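Local coordinates for protein putative 5-carboxymethyl-2-hydroxymuconate isomerase (Pseudomonas aeruginosa, PDB 3E6Q) that probably isomerises 5-carboxymethyl-2-hydroxymuconate, working as a trimer of identical subunits, at residues A29-R34 and F65-A70; H84-I89 and E126-E131. All coordinates share one frame; numbering follows the deposited sequence. Where two conformers were deposited one is given.

Interaction 1: A29-R34 and F65-A70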
ATOM      1  N   ALA A  29      -1.661  -7.567  -9.207  1.00 15.10           N
ATOM      2  CA  ALA A  29      -2.159  -8.736  -9.930  1.00 16.04           C
ATOM      3  C   ALA A  29      -1.566  -9.995  -9.286  1.00 15.24           C
ATOM      4  O   ALA A  29      -0.381 -10.063  -9.010  1.00 14.85           O
ATOM      5  CB  ALA A  29      -1.742  -8.654 -11.359  1.00 16.40           C
ATOM      6  N   THR A  30      -2.396 -10.988  -8.999  1.00 15.16           N
ATOM      7  CA  THR A  30      -1.866 -12.233  -8.512  1.00 13.76           C
ATOM      8  C   THR A  30      -0.933 -12.843  -9.622  1.00 13.73           C
ATOM      9  O   THR A  30      -1.160 -12.671 -10.826  1.00 13.99           O
ATOM     10  CB  THR A  30      -2.993 -13.196  -8.092  1.00 13.93           C
ATOM     11  OG1 THR A  30      -3.913 -13.428  -9.190  1.00 14.81           O
ATOM     12  CG2 THR A  30      -3.718 -12.634  -6.830  1.00 14.44           C
ATOM     13  N   ALA A  31       0.088 -13.581  -9.185  1.00 15.51           N
ATOM     14  CA  ALA A  31       1.116 -14.112 -10.098  1.00 14.71           C
ATOM     15  C   ALA A  31       0.595 -15.091 -11.160  1.00 14.60           C
ATOM     16  O   ALA A  31       1.215 -15.268 -12.212  1.00 17.11           O
ATOM     17  CB  ALA A  31       2.286 -14.757  -9.265  1.00 15.13           C
ATOM     18  N   ASN A  32      -0.539 -15.742 -10.867  1.00 14.93           N
ATOM     19  CA  ASN A  32      -1.243 -16.639 -11.813  1.00 14.56           C
ATOM     20  C   ASN A  32      -2.136 -15.979 -12.827  1.00 15.99           C
ATOM     21  O   ASN A  32      -2.747 -16.667 -13.638  1.00 16.66           O
ATOM     22  CB  ASN A  32      -2.027 -17.706 -11.042  1.00 15.19           C
ATOM     23  CG  ASN A  32      -3.130 -17.148 -10.186  1.00 17.08           C
ATOM     24  OD1 ASN A  32      -3.152 -15.961  -9.914  1.00 17.23           O
ATOM     25  ND2 ASN A  32      -4.060 -18.029  -9.745  1.00 19.25           N
ATOM     26  N   LEU A  33      -2.260 -14.649 -12.766  1.00 16.01           N
ATOM     27  CA  LEU A  33      -3.119 -13.921 -13.685  1.00 16.62           C
ATOM     28  C   LEU A  33      -2.449 -13.705 -15.030  1.00 17.35           C
ATOM     29  O   LEU A  33      -1.356 -13.123 -15.115  1.00 18.58           O
ATOM     30  CB  LEU A  33      -3.512 -12.548 -13.104  1.00 15.89           C
ATOM     31  CG  LEU A  33      -4.573 -11.792 -13.920  1.00 16.87           C
ATOM     32  CD1 LEU A  33      -5.901 -12.596 -14.027  1.00 19.05           C
ATOM     33  CD2 LEU A  33      -4.821 -10.447 -13.248  1.00 19.21           C
ATOM     34  N   ARG A  34      -3.159 -14.083 -16.089  1.00 19.04           N
ATOM     35  CA  ARG A  34      -2.731 -13.832 -17.464  1.00 19.74           C
ATOM     36  C   ARG A  34      -3.446 -12.596 -17.937  1.00 19.23           C
ATOM     37  O   ARG A  34      -4.640 -12.507 -17.784  1.00 19.53           O
ATOM     38  CB  ARG A  34      -3.087 -15.029 -18.367  1.00 19.86           C
ATOM     39  CG  ARG A  34      -2.281 -16.283 -18.020  1.00 19.65           C
ATOM     40  CD  ARG A  34      -2.618 -17.457 -18.928  1.00 24.81           C
ATOM     41  NE  ARG A  34      -4.009 -17.819 -18.750  1.00 25.54           N
ATOM     42  CZ  ARG A  34      -4.980 -17.565 -19.616  1.00 29.82           C
ATOM     43  NH1 ARG A  34      -6.215 -17.978 -19.320  1.00 34.22           N
ATOM     44  NH2 ARG A  34      -4.739 -16.919 -20.750  1.00 28.38           N
ATOM     45  N   PHE A  65       2.782  -1.120 -11.284  1.00 15.01           N
ATOM     46  CA  PHE A  65       2.173  -2.442 -11.318  1.00 15.54           C
ATOM     47  C   PHE A  65       3.062  -3.396 -10.533  1.00 17.08           C
ATOM     48  O   PHE A  65       4.294  -3.443 -10.713  1.00 16.31           O
ATOM     49  CB  PHE A  65       2.022  -2.890 -12.773  1.00 17.17           C
ATOM     50  CG  PHE A  65       1.486  -4.269 -12.931  1.00 17.70           C
ATOM     51  CD1 PHE A  65       2.325  -5.374 -12.823  1.00 19.63           C
ATOM     52  CD2 PHE A  65       0.170  -4.449 -13.346  1.00 18.39           C
ATOM     53  CE1 PHE A  65       1.820  -6.680 -12.991  1.00 19.13           C
ATOM     54  CE2 PHE A  65      -0.350  -5.784 -13.557  1.00 20.20           C
ATOM     55  CZ  PHE A  65       0.493  -6.876 -13.364  1.00 18.06           C
ATOM     56  N   VAL A  66       2.446  -4.161  -9.641  1.00 16.54           N
ATOM     57  CA  VAL A  66       3.156  -5.183  -8.881  0.60 17.18           C
ATOM     58  C   VAL A  66       2.454  -6.554  -9.007  1.00 17.25           C
ATOM     59  O   VAL A  66       1.234  -6.629  -8.934  1.00 16.68           O
ATOM     60  CB  VAL A  66       3.283  -4.763  -7.425  0.60 18.68           C
ATOM     61  CG1 VAL A  66       4.156  -3.451  -7.346  0.60 18.56           C
ATOM     62  CG2 VAL A  66       1.950  -4.513  -6.851  0.60 18.16           C
ATOM     63  N   THR A  67       3.261  -7.597  -9.168  1.00 16.12           N
ATOM     64  CA  THR A  67       2.808  -8.969  -9.156  1.00 16.03           C
ATOM     65  C   THR A  67       2.883  -9.463  -7.726  1.00 17.30           C
ATOM     66  O   THR A  67       3.892  -9.263  -7.042  1.00 16.91           O
ATOM     67  CB  THR A  67       3.663  -9.837 -10.068  1.00 18.31           C
ATOM     68  OG1 THR A  67       3.526  -9.377 -11.430  1.00 20.69           O
ATOM     69  CG2 THR A  67       3.263 -11.296  -9.914  1.00 19.27           C
ATOM     70  N   LEU A  68       1.784 -10.017  -7.254  1.00 14.84           N
ATOM     71  CA  LEU A  68       1.722 -10.651  -5.918  1.00 14.79           C
ATOM     72  C   LEU A  68       2.162 -12.101  -6.021  1.00 14.39           C
ATOM     73  O   LEU A  68       1.491 -12.941  -6.647  1.00 14.00           O
ATOM     74  CB  LEU A  68       0.298 -10.613  -5.391  1.00 14.19           C
ATOM     75  CG  LEU A  68      -0.359  -9.205  -5.390  1.00 13.74           C
ATOM     76  CD1 LEU A  68      -1.853  -9.267  -4.984  1.00 16.26           C
ATOM     77  CD2 LEU A  68       0.475  -8.255  -4.513  1.00 15.00           C
ATOM     78  N   GLU A  69       3.331 -12.398  -5.436  1.00 15.55           N
ATOM     79  CA  GLU A  69       3.890 -13.739  -5.506  1.00 16.33           C
ATOM     80  C   GLU A  69       3.284 -14.676  -4.489  1.00 14.93           C
ATOM     81  O   GLU A  69       3.381 -15.911  -4.625  1.00 16.34           O
ATOM     82  CB  GLU A  69       5.398 -13.629  -5.295  1.00 17.65           C
ATOM     83  CG  GLU A  69       6.125 -12.773  -6.362  1.00 20.45           C
ATOM     84  CD  GLU A  69       7.667 -12.774  -6.211  1.00 30.07           C
ATOM     85  OE1 GLU A  69       8.332 -12.202  -7.117  1.00 30.28           O
ATOM     86  OE2 GLU A  69       8.201 -13.352  -5.218  1.00 26.68           O
ATOM     87  N   ALA A  70       2.692 -14.133  -3.427  1.00 14.64           N
ATOM     88  CA  ALA A  70       2.132 -14.978  -2.378  1.00 14.90           C
ATOM     89  C   ALA A  70       0.743 -14.450  -2.015  1.00 14.28           C
ATOM     90  O   ALA A  70       0.652 -13.358  -1.460  1.00 15.90           O
ATOM     91  CB  ALA A  70       3.041 -15.071  -1.096  1.00 15.71           C
TER
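Ala29 and Phe65 make the tight end of this contact: the methyl CB of Ala29 lies 3.5 Å from CZ of Phe65, meeting the ring obliquely. The ring gets there because CG of Phe65 stands anti to the backbone N (chi1 176°), which carries it to the side of the sheet on which Ala29 CB lies, where Pro39, Leu42 and Leu43 of helix 39-52 also pack on it. Two backbone bonds tie the strands at this level. Ala29 N donates to Val66 O over 3.1 Å, and Leu68 N returns a nearly straight bond to Ala29 O at 2.8 Å; the same carbonyl oxygen also takes a CA-H...O contact from Thr67. Bonding to the two residues that flank its partner Thr67 is the signature of a parallel ladder, here joining strand 24-30 to strand 62-73 in the beta-alpha-beta unit whose crossover helix is 39-52. On the face of Thr30, the branch CG2 looks across to CD1 of Leu68 at a looser 4.3 Å, while OG1 of Thr30 donates a hydrogen bond to OD1 of Asn32 (2.7 Å) across the type I turn Thr30-Leu33 and is also hydrogen-bonded with Tyr82 N. Beyond the last bridge the pairing weakens toward solvent. Ala31 N still reaches Leu68 O, but the bond is bent to 131° at the hydrogen. Exposed Ala31 then rests its CA against CG2 of Thr67, 3.5 Å away, and CB of Glu69 points away from segment 29-34.

Interaction 2: H84-I89 and E126-E131. With FMT (formic acid), chain P.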
ATOM      1  N   HIS A  84      -6.451  -5.920  -8.693  1.00 14.96           N
ATOM      2  CA  HIS A  84      -6.898  -4.772  -7.875  1.00 15.26           C
ATOM      3  C   HIS A  84      -6.096  -3.512  -8.152  1.00 15.82           C
ATOM      4  O   HIS A  84      -4.876  -3.579  -8.359  1.00 17.05           O
ATOM      5  CB  HIS A  84      -6.815  -5.134  -6.396  1.00 15.11           C
ATOM      6  CG  HIS A  84      -7.235  -4.028  -5.485  1.00 17.79           C
ATOM      7  ND1 HIS A  84      -8.549  -3.604  -5.369  1.00 15.39           N
ATOM      8  CD2 HIS A  84      -6.505  -3.252  -4.651  1.00 18.90           C
ATOM      9  CE1 HIS A  84      -8.601  -2.613  -4.493  1.00 15.61           C
ATOM     10  NE2 HIS A  84      -7.374  -2.360  -4.060  1.00 17.34           N
ATOM     11  N   ALA A  85      -6.769  -2.373  -8.143  1.00 14.71           N
ATOM     12  CA  ALA A  85      -6.098  -1.099  -8.228  1.00 15.45           C
ATOM     13  C   ALA A  85      -6.556  -0.196  -7.097  1.00 14.92           C
ATOM     14  O   ALA A  85      -7.696  -0.253  -6.636  1.00 13.76           O
ATOM     15  CB  ALA A  85      -6.358  -0.431  -9.549  1.00 16.32           C
ATOM     16  N   CYS A  86      -5.638   0.654  -6.663  1.00 14.60           N
ATOM     17  CA  CYS A  86      -5.930   1.679  -5.660  1.00 14.42           C
ATOM     18  C   CYS A  86      -5.452   2.999  -6.271  1.00 15.45           C
ATOM     19  O   CYS A  86      -4.246   3.204  -6.523  1.00 14.31           O
ATOM     20  CB  CYS A  86      -5.199   1.373  -4.349  1.00 16.15           C
ATOM     21  SG  CYS A  86      -5.641   2.609  -3.092  1.00 20.12           S
ATOM     22  N   LEU A  87      -6.410   3.845  -6.605  1.00 14.58           N
ATOM     23  CA  LEU A  87      -6.158   5.193  -7.091  1.00 13.97           C
ATOM     24  C   LEU A  87      -6.224   6.154  -5.917  1.00 16.22           C
ATOM     25  O   LEU A  87      -7.262   6.238  -5.225  1.00 15.96           O
ATOM     26  CB  LEU A  87      -7.200   5.626  -8.136  1.00 14.03           C
ATOM     27  CG  LEU A  87      -7.004   7.028  -8.726  1.00 15.49           C
ATOM     28  CD1 LEU A  87      -5.748   7.101  -9.614  1.00 16.87           C
ATOM     29  CD2 LEU A  87      -8.279   7.513  -9.478  1.00 17.54           C
ATOM     30  N   SER A  88      -5.142   6.887  -5.708  1.00 16.05           N
ATOM     31  CA  SER A  88      -5.096   7.903  -4.637  1.00 15.63           C
ATOM     32  C   SER A  88      -5.046   9.279  -5.231  1.00 16.65           C
ATOM     33  O   SER A  88      -4.112   9.619  -5.997  1.00 16.32           O
ATOM     34  CB  SER A  88      -3.841   7.692  -3.759  1.00 16.05           C
ATOM     35  OG  SER A  88      -3.876   6.450  -3.054  1.00 15.52           O
ATOM     36  N   ILE A  89      -6.056  10.081  -4.868  1.00 16.03           N
ATOM     37  CA  ILE A  89      -6.172  11.466  -5.314  1.00 16.13           C
ATOM     38  C   ILE A  89      -6.201  12.406  -4.111  1.00 15.09           C
ATOM     39  O   ILE A  89      -6.419  11.959  -2.986  1.00 16.33           O
ATOM     40  CB  ILE A  89      -7.417  11.671  -6.219  1.00 16.52           C
ATOM     41  CG1 ILE A  89      -8.718  11.589  -5.412  1.00 17.64           C
ATOM     42  CG2 ILE A  89      -7.348  10.815  -7.508  1.00 17.46           C
ATOM     43  CD1 ILE A  89      -9.985  12.005  -6.185  1.00 17.69           C
ATOM     44  N   GLU A 126     -10.330   0.725  -5.856  1.00 13.48           N
ATOM     45  CA  GLU A 126     -10.638   1.627  -4.759  1.00 14.46           C
ATOM     46  C   GLU A 126     -10.188   2.988  -5.244  1.00 15.23           C
ATOM     47  O   GLU A 126      -9.119   3.095  -5.854  1.00 14.51           O
ATOM     48  CB  GLU A 126      -9.868   1.276  -3.498  1.00 17.04           C
ATOM     49  CG  GLU A 126      -9.976   2.326  -2.483  1.00 20.31           C
ATOM     50  CD  GLU A 126      -9.347   2.018  -1.122  1.00 17.66           C
ATOM     51  OE1 GLU A 126      -8.524   1.077  -0.966  1.00 19.65           O
ATOM     52  OE2 GLU A 126      -9.694   2.820  -0.251  1.00 20.27           O
ATOM     53  N   VAL A 127     -10.972   4.021  -4.964  1.00 15.32           N
ATOM     54  CA  VAL A 127     -10.505   5.403  -5.091  1.00 15.44           C
ATOM     55  C   VAL A 127     -10.431   6.003  -3.657  1.00 14.62           C
ATOM     56  O   VAL A 127     -11.427   5.996  -2.927  1.00 14.76           O
ATOM     57  CB  VAL A 127     -11.462   6.225  -5.950  1.00 15.59           C
ATOM     58  CG1 VAL A 127     -10.927   7.680  -6.071  1.00 17.54           C
ATOM     59  CG2 VAL A 127     -11.663   5.585  -7.331  1.00 16.63           C
ATOM     60  N   ARG A 128      -9.243   6.351  -3.223  1.00 13.99           N
ATOM     61  CA  ARG A 128      -9.018   6.909  -1.897  1.00 14.74           C
ATOM     62  C   ARG A 128      -8.463   8.338  -1.953  1.00 15.70           C
ATOM     63  O   ARG A 128      -7.990   8.793  -2.994  1.00 16.04           O
ATOM     64  CB  ARG A 128      -8.101   6.038  -1.067  1.00 15.81           C
ATOM     65  CG  ARG A 128      -6.675   5.877  -1.623  1.00 14.11           C
ATOM     66  CD  ARG A 128      -5.780   5.101  -0.687  1.00 16.49           C
ATOM     67  NE  ARG A 128      -5.551   5.832   0.563  1.00 15.01           N
ATOM     68  CZ  ARG A 128      -4.553   6.709   0.759  1.00 17.40           C
ATOM     69  NH1 ARG A 128      -3.677   6.949  -0.183  1.00 16.05           N
ATOM     70  NH2 ARG A 128      -4.433   7.329   1.927  1.00 19.08           N
ATOM     71  N   GLU A 129      -8.533   9.024  -0.832  1.00 16.86           N
ATOM     72  CA  GLU A 129      -8.157  10.432  -0.761  1.00 17.01           C
ATOM     73  C   GLU A 129      -6.936  10.642   0.176  1.00 18.39           C
ATOM     74  O   GLU A 129      -6.853  10.039   1.259  1.00 19.79           O
ATOM     75  CB  GLU A 129      -9.306  11.216  -0.196  1.00 18.37           C
ATOM     76  CG  GLU A 129     -10.519  11.235  -1.069  1.00 19.75           C
ATOM     77  CD  GLU A 129     -11.635  12.090  -0.454  1.00 27.57           C
ATOM     78  OE1 GLU A 129     -12.123  11.769   0.666  1.00 30.61           O
ATOM     79  OE2 GLU A 129     -11.979  13.108  -1.034  1.00 24.25           O
HETATM   80  N   MSE A 130      -6.043  11.521  -0.261  1.00 17.01           N
HETATM   81  CA  MSE A 130      -4.884  11.949   0.483  1.00 16.34           C
HETATM   82  C   MSE A 130      -5.128  13.363   0.999  1.00 18.11           C
HETATM   83  O   MSE A 130      -5.747  14.171   0.316  1.00 18.09           O
HETATM   84  CB  MSE A 130      -3.673  11.968  -0.443  1.00 16.56           C
HETATM   85  CG  MSE A 130      -3.427  10.634  -1.146  1.00 17.07           C
HETATM   86 SE   MSE A 130      -1.762  10.609  -2.122  0.65 17.43          SE
HETATM   87  CE  MSE A 130      -2.246  11.905  -3.523  1.00 18.67           C
ATOM     88  N   GLU A 131      -4.665  13.635   2.211  1.00 17.87           N
ATOM     89  CA  GLU A 131      -4.900  14.964   2.827  1.00 19.08           C
ATOM     90  C   GLU A 131      -4.031  15.968   2.115  1.00 19.54           C
ATOM     91  O   GLU A 131      -2.820  15.947   2.244  1.00 19.19           O
ATOM     92  CB  GLU A 131      -4.528  14.956   4.308  1.00 19.84           C
ATOM     93  CG  GLU A 131      -4.771  16.328   4.922  1.00 21.41           C
ATOM     94  CD  GLU A 131      -4.168  16.498   6.265  1.00 28.04           C
ATOM     95  OE1 GLU A 131      -3.389  15.641   6.703  1.00 25.41           O
ATOM     96  OE2 GLU A 131      -4.487  17.536   6.878  1.00 31.14           O
TER
HETATM   97  C   FMT P 335      -6.548  -1.373  -1.267  1.00 36.41           C
HETATM   98  O1  FMT P 335      -6.834  -0.567  -2.119  1.00 30.74           O
HETATM   99  O2  FMT P 335      -5.508  -2.055  -1.407  1.00 41.84           O
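A formic acid molecule, probably from the crystallisation liquor, sits between His84 and Glu126 at one end of this parallel strand pair. Its O1 lies in the plane of the imidazole, at the ring edge, and accepts an almost straight bond from NE2 of His84 (2.7 Å, 170°). The same O1 is 2.6 Å from OE1 of Glu126. Behind His84, Ser124 bonds to ND1 and helps fix the turn of the ring. Further along this face, SG of Cys86 meets CD of Arg128 at 3.5 Å; a sodium ion lies near Cys86, and a glycerol bonds to Arg128 NE. The Arg128 chain leaves with CG between the backbone N and the carbonyl carbon (chi1 63°), which lays its methylenes over Ser88; NH1 donates a hydrogen bond to Ser88 OG (2.9 Å), which lies close to the guanidinium plane. On the reverse face CD2 of Leu87 approaches CG1 of Val127 at 4.3 Å, and helix 95-112 packs Leu101 and Leu105 against Leu87, completing a second beta-alpha-beta unit, as in the tautomerase superfamily. Backbone bonds alternate between the strands from Ala85 to Met130. Salt bridges from Glu126 OE2 to Arg128 NH2 of the second subunit, and from Arg128 NH2 to Glu126 OE2 of the third, join neighbouring subunits and hold both side chains in place, while the bound formic acid is consistent with a polar pocket able to take a small acid group.

Interactions 1 and 2 come in series along the chain, the first complete before the second begins, and their centres are about 20 Å apart. Both belong to one four-stranded mixed sheet, ordered 62-73, 24-30, 82-90, 121-130. Interaction 1 pairs the first two of these strands and interaction 2 the last two, so each is a parallel ladder at one side of the sheet; the antiparallel pairing of 24-30 with 82-90 lies between them. Helices 39-52 and 95-112 connect the strands within the respective pairs. Each contact also touches both the second and the third subunit, and on the side of interaction 1 the sheet continues into another chain, which links the fold to trimer assembly.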